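Local structure of retinol dehydratase (Spodoptera frugiperda, 1FMJ) at residues R14-N17 with P18-K22; L130-E133 with R134-G137; N209-D212 with F213-F217. The protein is a sulfotransferase-family enzyme that acts as a retinol dehydratase and binds retinol together with adenosine 3',5'-diphosphate. One frame throughout, in Å; residues are numbered along the deposited sequence.

Interaction 1 of 3, residues R14-N17 with P18-K22; sequences RELN and PEEDK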
ATOM      1  N   ARG A  14      19.654   0.380  10.238  1.00 30.99           N
ATOM      2  CA  ARG A  14      20.174  -0.414  11.337  1.00 32.13           C
ATOM      3  C   ARG A  14      19.346  -1.667  11.459  1.00 32.45           C
ATOM      4  O   ARG A  14      18.163  -1.686  11.099  1.00 32.27           O
ATOM      5  CB  ARG A  14      20.112   0.352  12.660  1.00 32.36           C
ATOM      6  CG  ARG A  14      18.711   0.482  13.246  1.00 32.39           C
ATOM      7  CD  ARG A  14      18.764   1.158  14.603  1.00 32.00           C
ATOM      8  NE  ARG A  14      17.444   1.351  15.202  1.00 32.39           N
ATOM      9  CZ  ARG A  14      16.642   0.365  15.601  1.00 31.90           C
ATOM     10  NH1 ARG A  14      17.022  -0.897  15.465  1.00 32.12           N
ATOM     11  NH2 ARG A  14      15.460   0.645  16.142  1.00 31.66           N
ATOM     12  N   GLU A  15      19.982  -2.714  11.960  1.00 32.04           N
ATOM     13  CA  GLU A  15      19.313  -3.982  12.165  1.00 32.80           C
ATOM     14  C   GLU A  15      18.391  -3.747  13.347  1.00 32.89           C
ATOM     15  O   GLU A  15      18.529  -2.749  14.057  1.00 32.67           O
ATOM     16  CB  GLU A  15      20.334  -5.060  12.516  1.00 33.44           C
ATOM     17  CG  GLU A  15      21.417  -5.284  11.465  1.00 34.71           C
ATOM     18  CD  GLU A  15      20.881  -5.931  10.205  1.00 35.46           C
ATOM     19  OE1 GLU A  15      20.051  -6.858  10.330  1.00 35.28           O
ATOM     20  OE2 GLU A  15      21.298  -5.525   9.093  1.00 37.18           O
ATOM     21  N   LEU A  16      17.442  -4.652  13.546  1.00 32.55           N
ATOM     22  CA  LEU A  16      16.521  -4.545  14.666  1.00 32.16           C
ATOM     23  C   LEU A  16      17.289  -4.996  15.910  1.00 32.32           C
ATOM     24  O   LEU A  16      18.103  -5.915  15.834  1.00 31.51           O
ATOM     25  CB  LEU A  16      15.312  -5.453  14.424  1.00 32.50           C
ATOM     26  CG  LEU A  16      14.354  -4.973  13.327  1.00 32.86           C
ATOM     27  CD1 LEU A  16      13.514  -6.120  12.769  1.00 33.11           C
ATOM     28  CD2 LEU A  16      13.470  -3.886  13.913  1.00 32.23           C
ATOM     29  N   ASN A  17      17.064  -4.343  17.046  1.00 32.46           N
ATOM     30  CA  ASN A  17      17.763  -4.752  18.263  1.00 32.56           C
ATOM     31  C   ASN A  17      17.143  -6.063  18.738  1.00 32.51           C
ATOM     32  O   ASN A  17      16.168  -6.535  18.158  1.00 31.56           O
ATOM     33  CB  ASN A  17      17.673  -3.666  19.348  1.00 31.94           C
ATOM     34  CG  ASN A  17      16.249  -3.303  19.713  1.00 32.09           C
ATOM     35  OD1 ASN A  17      15.454  -4.154  20.116  1.00 30.65           O
ATOM     36  ND2 ASN A  17      15.923  -2.022  19.591  1.00 31.48           N
ATOM     37  N   PRO A  18      17.707  -6.682  19.785  1.00 32.65           N
ATOM     38  CA  PRO A  18      17.134  -7.947  20.256  1.00 32.72           C
ATOM     39  C   PRO A  18      15.631  -7.909  20.535  1.00 32.66           C
ATOM     40  O   PRO A  18      14.887  -8.767  20.059  1.00 31.56           O
ATOM     41  CB  PRO A  18      17.951  -8.242  21.508  1.00 32.97           C
ATOM     42  CG  PRO A  18      19.299  -7.680  21.148  1.00 33.21           C
ATOM     43  CD  PRO A  18      18.940  -6.355  20.526  1.00 32.52           C
ATOM     44  N   GLU A  19      15.191  -6.912  21.296  1.00 32.94           N
ATOM     45  CA  GLU A  19      13.781  -6.789  21.653  1.00 34.02           C
ATOM     46  C   GLU A  19      12.869  -6.695  20.437  1.00 33.01           C
ATOM     47  O   GLU A  19      11.852  -7.377  20.364  1.00 33.35           O
ATOM     48  CB  GLU A  19      13.557  -5.567  22.551  1.00 35.21           C
ATOM     49  CG  GLU A  19      12.132  -5.443  23.057  1.00 37.92           C
ATOM     50  CD  GLU A  19      11.920  -4.214  23.925  1.00 40.51           C
ATOM     51  OE1 GLU A  19      12.084  -3.087  23.409  1.00 42.01           O
ATOM     52  OE2 GLU A  19      11.587  -4.377  25.121  1.00 41.80           O
ATOM     53  N   GLU A  20      13.230  -5.841  19.489  1.00 32.67           N
ATOM     54  CA  GLU A  20      12.435  -5.666  18.281  1.00 32.14           C
ATOM     55  C   GLU A  20      12.465  -6.959  17.469  1.00 32.46           C
ATOM     56  O   GLU A  20      11.420  -7.493  17.085  1.00 31.80           O
ATOM     57  CB  GLU A  20      13.001  -4.520  17.440  1.00 30.36           C
ATOM     58  CG  GLU A  20      13.130  -3.202  18.180  1.00 29.25           C
ATOM     59  CD  GLU A  20      13.932  -2.181  17.402  1.00 28.40           C
ATOM     60  OE1 GLU A  20      15.053  -2.518  16.961  1.00 27.34           O
ATOM     61  OE2 GLU A  20      13.452  -1.041  17.236  1.00 29.27           O
ATOM     62  N   ASP A  21      13.668  -7.454  17.207  1.00 32.46           N
ATOM     63  CA  ASP A  21      13.822  -8.679  16.442  1.00 34.30           C
ATOM     64  C   ASP A  21      13.028  -9.804  17.091  1.00 34.46           C
ATOM     65  O   ASP A  21      12.532 -10.694  16.409  1.00 35.92           O
ATOM     66  CB  ASP A  21      15.299  -9.075  16.356  1.00 34.11           C
ATOM     67  CG  ASP A  21      15.536 -10.236  15.407  1.00 34.97           C
ATOM     68  OD1 ASP A  21      15.325 -10.059  14.187  1.00 35.33           O
ATOM     69  OD2 ASP A  21      15.928 -11.329  15.879  1.00 35.03           O
ATOM     70  N   LYS A  22      12.890  -9.764  18.410  1.00 34.66           N
ATOM     71  CA  LYS A  22      12.155 -10.821  19.080  1.00 34.88           C
ATOM     72  C   LYS A  22      10.668 -10.793  18.750  1.00 34.01           C
ATOM     73  O   LYS A  22      10.081 -11.833  18.445  1.00 33.42           O
ATOM     74  CB  LYS A  22      12.357 -10.752  20.598  1.00 36.28           C
ATOM     75  CG  LYS A  22      11.907 -12.026  21.309  1.00 37.68           C
ATOM     76  CD  LYS A  22      12.432 -12.106  22.737  1.00 38.89           C
ATOM     77  CE  LYS A  22      12.067 -13.442  23.385  1.00 39.74           C
ATOM     78  NZ  LYS A  22      12.550 -13.534  24.787  1.00 39.43           N
TER
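Asn17 and Glu20 form a capping box at the start of helix 18-24, and Arg14 reaches in to clamp the acid of that box. With its CG set between the backbone N and the carbonyl carbon (chi1 58°), Asn17 turns its amide toward the helix, where OD1 accepts from Glu20 N at 2.9 Å. In return the Glu20 side chain, extended beyond CG, runs back toward the preceding loop. There Glu20 OE1 takes the N-H of Asn17 at 2.7 Å through its anti lone pair, in a nearly straight bond of 167°.

The same carboxylate meets Arg14 head-on from the opposite direction. The guanidinium and the carboxylate lie almost in one plane, 16° apart, in an end-on salt bridge made by two nitrogens: NH1 of Arg14 bonds OE1 of Glu20 at 3.0 Å, and NH2 of Arg14 bonds OE2 of Glu20 at 2.8 Å, each Glu20 oxygen using its syn lone pair. OE1 thus serves two donors, one on each of its lone pairs, which fixes the rotation of the carboxylate of this buried glutamate. Arg14 NH1 also donates to Glu15 O, which helps hold the guanidinium in place.

Leu16 supplies the apolar side, while Lys37 of strand 35-38 and Leu221 touch both Leu16 and Glu20. Leu16 slants across the stem of Glu20, bringing its CD2 to 3.6 Å from Glu20 CB.

Interaction 2 of 3, residues L130-E133 with R134-G137; sequences LDME and RYLG
The N-terminus of helix 132-142, close to the retinol and calcium sites, is capped by Asp131 and carries a small cluster around the ring of Tyr135. Asp131 OD1 accepts from Arg134 N at 3.2 Å, with the donor well above the carboxylate plane, 45° out of it. Asp131 O accepts from Tyr135 N at 2.8 Å in the first regular turn of the helix. Asp131 is also the centre of an inverse gamma turn, right before the helix.

Arg134 crosses the aspartate at a slant, its CG and CD against the carboxylate. The guanidinium continues elsewhere, to a salt bridge with Glu300 and a hydrogen bond to Asp297 O, and its plane stands nearly square to that of the Asp131 carboxylate.

Tyr135 has CG anti to the backbone N (chi1 178°), which swings the ring back beside the loop that enters the helix. Leu130 covers one face: Leu130 CD1 makes a CH-pi contact 4.1 Å from the centroid of the Tyr135 ring, only 6° off the normal. Met132 runs alongside the tyrosine in a Met-aromatic contact, with Met132 SD oblique to the Tyr135 ring and 5.1 Å from its centroid. The methionine chain is bent at chi2 and chi3, and Met132 CE settles 3.6 Å from Leu136 CD2.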
ATOM      1  N   LEU A 130       1.990 -25.604  -7.179  1.00 35.96           N
ATOM      2  CA  LEU A 130       2.341 -24.324  -7.782  1.00 33.93           C
ATOM      3  C   LEU A 130       2.408 -24.406  -9.303  1.00 33.16           C
ATOM      4  O   LEU A 130       2.778 -25.439  -9.868  1.00 32.79           O
ATOM      5  CB  LEU A 130       3.699 -23.838  -7.262  1.00 33.38           C
ATOM      6  CG  LEU A 130       3.787 -23.275  -5.846  1.00 32.73           C
ATOM      7  CD1 LEU A 130       5.245 -23.095  -5.464  1.00 32.59           C
ATOM      8  CD2 LEU A 130       3.046 -21.949  -5.782  1.00 31.62           C
ATOM      9  N   ASP A 131       2.038 -23.311  -9.959  1.00 31.06           N
ATOM     10  CA  ASP A 131       2.117 -23.233 -11.406  1.00 30.08           C
ATOM     11  C   ASP A 131       3.496 -22.611 -11.594  1.00 29.71           C
ATOM     12  O   ASP A 131       3.622 -21.400 -11.823  1.00 28.79           O
ATOM     13  CB  ASP A 131       1.037 -22.302 -11.956  1.00 29.72           C
ATOM     14  CG  ASP A 131       1.101 -22.166 -13.465  1.00 29.44           C
ATOM     15  OD1 ASP A 131       2.216 -22.039 -14.008  1.00 29.98           O
ATOM     16  OD2 ASP A 131       0.035 -22.175 -14.106  1.00 30.51           O
ATOM     17  N   MET A 132       4.528 -23.445 -11.471  1.00 28.80           N
ATOM     18  CA  MET A 132       5.912 -22.989 -11.568  1.00 28.62           C
ATOM     19  C   MET A 132       6.221 -21.954 -12.638  1.00 28.24           C
ATOM     20  O   MET A 132       6.951 -21.004 -12.376  1.00 27.25           O
ATOM     21  CB  MET A 132       6.867 -24.175 -11.723  1.00 27.89           C
ATOM     22  CG  MET A 132       7.091 -24.965 -10.444  1.00 28.49           C
ATOM     23  SD  MET A 132       7.400 -23.953  -8.958  1.00 28.22           S
ATOM     24  CE  MET A 132       9.087 -23.425  -9.212  1.00 29.62           C
ATOM     25  N   GLU A 133       5.675 -22.129 -13.835  1.00 28.20           N
ATOM     26  CA  GLU A 133       5.922 -21.179 -14.910  1.00 28.73           C
ATOM     27  C   GLU A 133       5.512 -19.762 -14.492  1.00 28.03           C
ATOM     28  O   GLU A 133       6.275 -18.808 -14.649  1.00 27.17           O
ATOM     29  CB  GLU A 133       5.155 -21.589 -16.170  1.00 29.92           C
ATOM     30  CG  GLU A 133       5.419 -20.683 -17.360  1.00 33.47           C
ATOM     31  CD  GLU A 133       4.528 -20.991 -18.559  1.00 36.30           C
ATOM     32  OE1 GLU A 133       4.724 -20.353 -19.619  1.00 37.22           O
ATOM     33  OE2 GLU A 133       3.628 -21.858 -18.442  1.00 37.51           O
ATOM     34  N   ARG A 134       4.307 -19.624 -13.951  1.00 27.68           N
ATOM     35  CA  ARG A 134       3.837 -18.310 -13.531  1.00 27.10           C
ATOM     36  C   ARG A 134       4.516 -17.874 -12.238  1.00 26.41           C
ATOM     37  O   ARG A 134       4.896 -16.711 -12.082  1.00 26.93           O
ATOM     38  CB  ARG A 134       2.323 -18.326 -13.335  1.00 26.73           C
ATOM     39  CG  ARG A 134       1.539 -18.683 -14.579  1.00 27.87           C
ATOM     40  CD  ARG A 134       0.056 -18.533 -14.308  1.00 28.99           C
ATOM     41  NE  ARG A 134      -0.288 -17.148 -14.000  1.00 27.45           N
ATOM     42  CZ  ARG A 134      -1.443 -16.762 -13.469  1.00 28.70           C
ATOM     43  NH1 ARG A 134      -2.378 -17.660 -13.177  1.00 27.99           N
ATOM     44  NH2 ARG A 134      -1.668 -15.474 -13.230  1.00 28.41           N
ATOM     45  N   TYR A 135       4.673 -18.815 -11.317  1.00 26.07           N
ATOM     46  CA  TYR A 135       5.310 -18.530 -10.038  1.00 25.38           C
ATOM     47  C   TYR A 135       6.701 -17.942 -10.254  1.00 25.57           C
ATOM     48  O   TYR A 135       7.063 -16.938  -9.643  1.00 25.28           O
ATOM     49  CB  TYR A 135       5.413 -19.814  -9.217  1.00 25.42           C
ATOM     50  CG  TYR A 135       6.109 -19.643  -7.891  1.00 24.52           C
ATOM     51  CD1 TYR A 135       5.521 -18.912  -6.862  1.00 24.58           C
ATOM     52  CD2 TYR A 135       7.357 -20.216  -7.662  1.00 24.26           C
ATOM     53  CE1 TYR A 135       6.155 -18.758  -5.639  1.00 23.16           C
ATOM     54  CE2 TYR A 135       8.001 -20.068  -6.442  1.00 23.93           C
ATOM     55  CZ  TYR A 135       7.394 -19.340  -5.435  1.00 24.16           C
ATOM     56  OH  TYR A 135       8.024 -19.207  -4.221  1.00 23.20           O
ATOM     57  N   LEU A 136       7.474 -18.578 -11.128  1.00 25.03           N
ATOM     58  CA  LEU A 136       8.826 -18.131 -11.433  1.00 25.29           C
ATOM     59  C   LEU A 136       8.816 -16.800 -12.179  1.00 25.06           C
ATOM     60  O   LEU A 136       9.707 -15.977 -11.992  1.00 23.94           O
ATOM     61  CB  LEU A 136       9.555 -19.194 -12.264  1.00 26.26           C
ATOM     62  CG  LEU A 136       9.749 -20.539 -11.566  1.00 26.13           C
ATOM     63  CD1 LEU A 136      10.352 -21.539 -12.538  1.00 27.64           C
ATOM     64  CD2 LEU A 136      10.645 -20.356 -10.345  1.00 26.77           C
ATOM     65  N   GLY A 137       7.819 -16.604 -13.041  1.00 25.48           N
ATOM     66  CA  GLY A 137       7.717 -15.351 -13.770  1.00 24.57           C
ATOM     67  C   GLY A 137       7.437 -14.244 -12.766  1.00 24.86           C
ATOM     68  O   GLY A 137       7.861 -13.108 -12.936  1.00 25.14           O
TER

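Interaction 3 of 3, residues N209-D212 with F213-F217; sequences NFKD and FWEMF
Trp214 N donates to Phe210 O at 2.7 Å, the shortest hydrogen bond between residues 209-212 and 213-217 and part of the opening turn of helix 210-218. Before it, Phe213 N reaches Asn209 O; after it, Glu215 N reaches Lys211 O, and the i to i+4 pattern is established.

Asn209 closes the end from the side. A chi1 of 57° folds its CG over the backbone, which turns Asn209 OD1 over the first turn to receive Asp212 N at 2.9 Å. The donor lies close to the line of the side-chain carbonyl, at a C=O...N angle of 176°. Asn209 N in turn donates weakly to Asp212 OD2, 3.4 Å away, completing a reciprocal pair.

On the buried side, Phe210 and Phe213 slant past each other, Phe210 CE1 lying 4.1 Å from Phe213 CD2. Trp214 CB stands 4.3 Å from Phe210 CE2, displaced toward the rim of that ring. These aromatics continue into their surroundings: Phe195 and Phe323 meet the Phe210 ring, Tyr222 packs edge-to-face with Phe213, and Gln330 accepts from Trp214 NE1.

Lys211 and Glu215 run alongside one another, but Lys211 CE comes no nearer than 4.0 Å to Glu215 OE2, and the amine makes its salt bridge with Glu326. The aromatic face buried against helices 187-200 and 325-338 marks helix 210-218 as amphipathic, and the two reciprocal bonds of Asn209 and Asp212 define the capping box at its head.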
ATOM      1  N   ASN A 209      -1.814 -14.398  16.124  1.00 29.00           N
ATOM      2  CA  ASN A 209      -3.153 -13.815  16.034  1.00 28.14           C
ATOM      3  C   ASN A 209      -3.111 -12.306  15.782  1.00 27.43           C
ATOM      4  O   ASN A 209      -2.039 -11.709  15.647  1.00 25.67           O
ATOM      5  CB  ASN A 209      -3.954 -14.088  17.315  1.00 29.02           C
ATOM      6  CG  ASN A 209      -3.262 -13.565  18.559  1.00 29.53           C
ATOM      7  OD1 ASN A 209      -2.651 -12.497  18.543  1.00 30.30           O
ATOM      8  ND2 ASN A 209      -3.367 -14.315  19.653  1.00 32.16           N
ATOM      9  N   PHE A 210      -4.282 -11.687  15.741  1.00 26.09           N
ATOM     10  CA  PHE A 210      -4.343 -10.259  15.480  1.00 26.19           C
ATOM     11  C   PHE A 210      -3.705  -9.392  16.556  1.00 25.57           C
ATOM     12  O   PHE A 210      -3.082  -8.383  16.246  1.00 25.90           O
ATOM     13  CB  PHE A 210      -5.782  -9.795  15.265  1.00 24.07           C
ATOM     14  CG  PHE A 210      -5.884  -8.329  14.980  1.00 23.90           C
ATOM     15  CD1 PHE A 210      -5.315  -7.795  13.826  1.00 23.36           C
ATOM     16  CD2 PHE A 210      -6.476  -7.470  15.894  1.00 23.38           C
ATOM     17  CE1 PHE A 210      -5.328  -6.424  13.593  1.00 22.56           C
ATOM     18  CE2 PHE A 210      -6.492  -6.101  15.668  1.00 21.81           C
ATOM     19  CZ  PHE A 210      -5.917  -5.578  14.520  1.00 23.27           C
ATOM     20  N   LYS A 211      -3.863  -9.765  17.822  1.00 26.11           N
ATOM     21  CA  LYS A 211      -3.277  -8.963  18.883  1.00 24.78           C
ATOM     22  C   LYS A 211      -1.762  -8.917  18.755  1.00 24.67           C
ATOM     23  O   LYS A 211      -1.159  -7.882  19.028  1.00 24.05           O
ATOM     24  CB  LYS A 211      -3.666  -9.492  20.258  1.00 25.79           C
ATOM     25  CG  LYS A 211      -3.157  -8.614  21.385  1.00 26.44           C
ATOM     26  CD  LYS A 211      -3.631  -9.099  22.742  1.00 28.89           C
ATOM     27  CE  LYS A 211      -3.169  -8.165  23.847  1.00 28.85           C
ATOM     28  NZ  LYS A 211      -3.444  -8.744  25.195  1.00 30.50           N
ATOM     29  N   ASP A 212      -1.142 -10.027  18.347  1.00 24.13           N
ATOM     30  CA  ASP A 212       0.309 -10.039  18.170  1.00 24.88           C
ATOM     31  C   ASP A 212       0.630  -9.133  16.985  1.00 24.27           C
ATOM     32  O   ASP A 212       1.663  -8.468  16.950  1.00 23.17           O
ATOM     33  CB  ASP A 212       0.838 -11.436  17.844  1.00 27.70           C
ATOM     34  CG  ASP A 212       0.616 -12.425  18.956  1.00 29.17           C
ATOM     35  OD1 ASP A 212       0.703 -12.027  20.133  1.00 30.44           O
ATOM     36  OD2 ASP A 212       0.372 -13.611  18.640  1.00 31.95           O
ATOM     37  N   PHE A 213      -0.260  -9.127  16.004  1.00 23.45           N
ATOM     38  CA  PHE A 213      -0.055  -8.298  14.828  1.00 22.83           C
ATOM     39  C   PHE A 213      -0.182  -6.833  15.245  1.00 23.31           C
ATOM     40  O   PHE A 213       0.592  -5.985  14.800  1.00 23.40           O
ATOM     41  CB  PHE A 213      -1.082  -8.631  13.744  1.00 20.94           C
ATOM     42  CG  PHE A 213      -0.844  -7.905  12.449  1.00 21.70           C
ATOM     43  CD1 PHE A 213       0.113  -8.363  11.545  1.00 21.61           C
ATOM     44  CD2 PHE A 213      -1.527  -6.730  12.159  1.00 20.60           C
ATOM     45  CE1 PHE A 213       0.386  -7.655  10.371  1.00 20.03           C
ATOM     46  CE2 PHE A 213      -1.258  -6.015  10.984  1.00 21.68           C
ATOM     47  CZ  PHE A 213      -0.300  -6.481  10.093  1.00 19.30           C
ATOM     48  N   TRP A 214      -1.157  -6.548  16.109  1.00 23.46           N
ATOM     49  CA  TRP A 214      -1.389  -5.189  16.597  1.00 23.04           C
ATOM     50  C   TRP A 214      -0.225  -4.647  17.416  1.00 23.55           C
ATOM     51  O   TRP A 214       0.113  -3.467  17.314  1.00 23.99           O
ATOM     52  CB  TRP A 214      -2.666  -5.133  17.431  1.00 22.32           C
ATOM     53  CG  TRP A 214      -2.776  -3.884  18.272  1.00 21.98           C
ATOM     54  CD1 TRP A 214      -2.640  -3.795  19.628  1.00 22.81           C
ATOM     55  CD2 TRP A 214      -3.046  -2.557  17.809  1.00 21.20           C
ATOM     56  NE1 TRP A 214      -2.812  -2.495  20.039  1.00 22.29           N
ATOM     57  CE2 TRP A 214      -3.063  -1.714  18.942  1.00 21.31           C
ATOM     58  CE3 TRP A 214      -3.275  -1.996  16.542  1.00 20.06           C
ATOM     59  CZ2 TRP A 214      -3.303  -0.338  18.851  1.00 21.06           C
ATOM     60  CZ3 TRP A 214      -3.512  -0.631  16.450  1.00 21.64           C
ATOM     61  CH2 TRP A 214      -3.523   0.184  17.599  1.00 21.69           C
ATOM     62  N   GLU A 215       0.374  -5.496  18.243  1.00 24.37           N
ATOM     63  CA  GLU A 215       1.514  -5.077  19.054  1.00 25.45           C
ATOM     64  C   GLU A 215       2.622  -4.586  18.127  1.00 24.71           C
ATOM     65  O   GLU A 215       3.218  -3.533  18.337  1.00 24.30           O
ATOM     66  CB  GLU A 215       2.057  -6.246  19.878  1.00 26.28           C
ATOM     67  CG  GLU A 215       1.136  -6.754  20.980  1.00 29.55           C
ATOM     68  CD  GLU A 215       0.819  -5.690  22.019  1.00 31.72           C
ATOM     69  OE1 GLU A 215       1.680  -4.806  22.245  1.00 30.96           O
ATOM     70  OE2 GLU A 215      -0.286  -5.751  22.613  1.00 32.08           O
ATOM     71  N   MET A 216       2.886  -5.383  17.099  1.00 24.44           N
ATOM     72  CA  MET A 216       3.920  -5.096  16.119  1.00 22.21           C
ATOM     73  C   MET A 216       3.595  -3.837  15.336  1.00 21.27           C
ATOM     74  O   MET A 216       4.417  -2.920  15.242  1.00 19.84           O
ATOM     75  CB  MET A 216       4.058  -6.302  15.179  1.00 24.19           C
ATOM     76  CG  MET A 216       4.967  -6.113  13.970  1.00 27.00           C
ATOM     77  SD  MET A 216       5.300  -7.706  13.129  1.00 33.34           S
ATOM     78  CE  MET A 216       3.624  -8.419  13.016  1.00 32.06           C
ATOM     79  N   PHE A 217       2.381  -3.787  14.796  1.00 19.26           N
ATOM     80  CA  PHE A 217       1.945  -2.648  14.002  1.00 19.30           C
ATOM     81  C   PHE A 217       1.946  -1.292  14.706  1.00 18.79           C
ATOM     82  O   PHE A 217       2.392  -0.307  14.122  1.00 18.49           O
ATOM     83  CB  PHE A 217       0.550  -2.898  13.443  1.00 19.42           C
ATOM     84  CG  PHE A 217       0.008  -1.750  12.652  1.00 19.18           C
ATOM     85  CD1 PHE A 217       0.381  -1.563  11.324  1.00 19.98           C
ATOM     86  CD2 PHE A 217      -0.880  -0.856  13.225  1.00 20.31           C
ATOM     87  CE1 PHE A 217      -0.130  -0.503  10.581  1.00 19.10           C
ATOM     88  CE2 PHE A 217      -1.398   0.213  12.485  1.00 20.26           C
ATOM     89  CZ  PHE A 217      -1.019   0.384  11.163  1.00 18.17           C
TER

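In the fold
Following the chain from the N terminus, the three contacts come in series, each a local helix start; none nests in or crosses another. Interaction 1 turns the chain from strand 13-14, at the edge of the small antiparallel sheet, into helix 18-24. Interaction 2 opens helix 132-142 far from the others, its centre about 34 Å from that of interaction 1 and about 32 Å from that of interaction 3. Interaction 3 begins helix 210-218. Interactions 1 and 3 lie on the same side of the chain's centre, nearest atoms about 7 Å apart, and Leu221 touches Leu16 and Glu20 of the first and Met216 of the second, bringing helices 18-24 and 210-218 together.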